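Local atomic coordinates of basic membrane lipoprotein (Brucella melitensis biovar Abortus, PDB entry 3S99), a protein that binds adenine and probably other purines such as guanine, and may serve an ABC-type system for their uptake. Residues A220-A225 against I230-Q235. Numbering follows the deposited sequence.
Sequences AAIQVA and IKAFGQ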
loop_
_atom_site.group_PDB
_atom_site.type_symbol
_atom_site.label_atom_id
_atom_site.label_comp_id
_atom_site.label_asym_id
_atom_site.label_seq_id
_atom_site.Cartn_x
_atom_site.Cartn_y
_atom_site.Cartn_z
ATOM N N ALA A 220 9.606 10.446 5.534
ATOM C CA ALA A 220 10.961 11.024 5.299
ATOM C C ALA A 220 11.088 11.678 3.913
ATOM O O ALA A 220 11.510 12.832 3.803
ATOM C CB ALA A 220 12.036 9.988 5.486
ATOM N N ALA A 221 10.696 10.967 2.862
ATOM C CA ALA A 221 10.853 11.493 1.487
ATOM C C ALA A 221 9.969 12.696 1.206
ATOM O O ALA A 221 10.423 13.642 0.558
ATOM C CB ALA A 221 10.630 10.417 0.433
ATOM N N ILE A 222 8.728 12.686 1.697
ATOM C CA ILE A 222 7.826 13.799 1.413
ATOM C C ILE A 222 8.242 15.094 2.078
ATOM O O ILE A 222 8.003 16.155 1.528
ATOM C CB ILE A 222 6.326 13.489 1.753
ATOM C CG1 ILE A 222 5.417 14.360 0.871
ATOM C CG2 ILE A 222 6.035 13.642 3.238
ATOM C CD1 ILE A 222 3.938 14.041 0.933
ATOM N N GLN A 223 8.869 15.010 3.250
ATOM C CA GLN A 223 9.418 16.201 3.895
ATOM C C GLN A 223 10.623 16.693 3.116
ATOM O O GLN A 223 10.800 17.899 2.978
ATOM C CB GLN A 223 9.813 15.938 5.362
ATOM C CG GLN A 223 8.611 15.708 6.304
ATOM C CD GLN A 223 9.027 15.490 7.759
ATOM O OE1 GLN A 223 9.049 14.357 8.251
ATOM N NE2 GLN A 223 9.360 16.569 8.443
ATOM N N VAL A 224 11.466 15.781 2.623
ATOM C CA VAL A 224 12.596 16.212 1.784
ATOM C C VAL A 224 12.057 16.944 0.557
ATOM O O VAL A 224 12.509 18.053 0.225
ATOM C CB VAL A 224 13.458 15.040 1.303
ATOM C CG1 VAL A 224 14.389 15.505 0.199
ATOM C CG2 VAL A 224 14.257 14.394 2.496
ATOM N N ALA A 225 11.086 16.320 -0.118
ATOM C CA ALA A 225 10.471 16.938 -1.288
ATOM C C ALA A 225 9.900 18.310 -0.913
ATOM O O ALA A 225 10.117 19.285 -1.620
ATOM C CB ALA A 225 9.384 16.029 -1.883
ATOM N N ILE A 230 9.365 20.383 -4.119
ATOM C CA ILE A 230 9.000 19.350 -5.110
ATOM C C ILE A 230 7.713 18.654 -4.684
ATOM O O ILE A 230 7.572 18.226 -3.543
ATOM C CB ILE A 230 10.150 18.299 -5.292
ATOM C CG1 ILE A 230 11.384 18.975 -5.912
ATOM C CG2 ILE A 230 9.710 17.107 -6.145
ATOM C CD1 ILE A 230 11.113 19.634 -7.292
ATOM N N LYS A 231 6.768 18.580 -5.612
ATOM C CA LYS A 231 5.464 18.029 -5.338
ATOM C C LYS A 231 5.538 16.496 -5.263
ATOM O O LYS A 231 6.365 15.855 -5.923
ATOM C CB LYS A 231 4.441 18.543 -6.365
ATOM C CG LYS A 231 4.227 20.083 -6.240
ATOM C CD LYS A 231 2.963 20.588 -6.911
ATOM C CE LYS A 231 2.682 22.115 -6.635
ATOM N NZ LYS A 231 1.590 22.702 -7.520
ATOM N N ALA A 232 4.696 15.918 -4.426
ATOM C CA ALA A 232 4.834 14.499 -4.069
ATOM C C ALA A 232 3.502 13.848 -3.724
ATOM O O ALA A 232 2.493 14.534 -3.522
ATOM C CB ALA A 232 5.814 14.382 -2.871
ATOM N N PHE A 233 3.488 12.528 -3.656
ATOM C CA PHE A 233 2.292 11.803 -3.182
ATOM C C PHE A 233 2.567 11.178 -1.819
ATOM O O PHE A 233 3.617 10.589 -1.600
ATOM C CB PHE A 233 1.871 10.743 -4.199
ATOM C CG PHE A 233 1.575 11.325 -5.591
ATOM C CD1 PHE A 233 0.351 11.917 -5.865
ATOM C CD2 PHE A 233 2.535 11.289 -6.595
ATOM C CE1 PHE A 233 0.066 12.473 -7.148
ATOM C CE2 PHE A 233 2.268 11.799 -7.871
ATOM C CZ PHE A 233 1.057 12.411 -8.145
ATOM N N GLY A 234 1.615 11.301 -0.899
ATOM C CA GLY A 234 1.680 10.547 0.335
ATOM C C GLY A 234 1.352 9.088 0.130
ATOM O O GLY A 234 0.740 8.703 -0.870
ATOM N N GLN A 235 1.735 8.283 1.117
ATOM C CA GLN A 235 1.636 6.844 1.043
ATOM C C GLN A 235 0.980 6.291 2.282
ATOM O O GLN A 235 1.460 6.552 3.378
ATOM C CB GLN A 235 3.056 6.261 0.949
ATOM C CG GLN A 235 3.188 4.709 0.975
ATOM C CD GLN A 235 2.524 3.969 -0.160
ATOM O OE1 GLN A 235 1.881 4.559 -1.070
ATOM N NE2 GLN A 235 2.689 2.643 -0.137
HETATM O O HOH W 1 6.358 17.344 -1.126
#
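Ile222 and Ala225, one helical turn apart, set their side chains against Ala232 on the neighbouring strand. This is the second half of a beta-alpha-beta unit, made of strand 211-214, helix 220-227 and strand 231-236, in one of the two sheet-bearing lobes of this periplasmic-binding-protein-type fold. The side-chain contacts are few and apolar. Ile222 CG1 lies 3.8 Å from Ala232 CB, and Ala225 CB meets the same methyl at 4.1 Å. CG1 of Ile222 is roughly anti to the backbone N (chi1 -154°), and a nearly straight chi2 of 172° carries CD1 past Ala232. CD1 ends over the face of the Phe233-Gly234 peptide, 4.0 Å from Gly234 N. The close approach of the local axes, 8.1 Å, is consistent with the small Ala232 and Gly234 on the strand. The axes run nearly antiparallel, at 160°.

The turn between helix and strand is tied by the backbone. Ile230 N donates to Ala225 O over 2.8 Å, coming from above the carbonyl plane. Ile230 CB rests near Ala225 CB, while the rest of its side chain leads away.

Outward, Phe233 points to the other face of the sheet and packs on Gln139 and Ile142 of helix 132-146. Backbone bonds to Ile212 on one flank and Leu248 on the other hold strand 231-236 inside the sheet. About 12 Å separates the bound adenine from the side-chain position of Gly234, beyond direct contact. A water bridges the two backbones, donating to Ile230 O at 2.8 Å and, weakly, to Ile222 O at 3.3 Å.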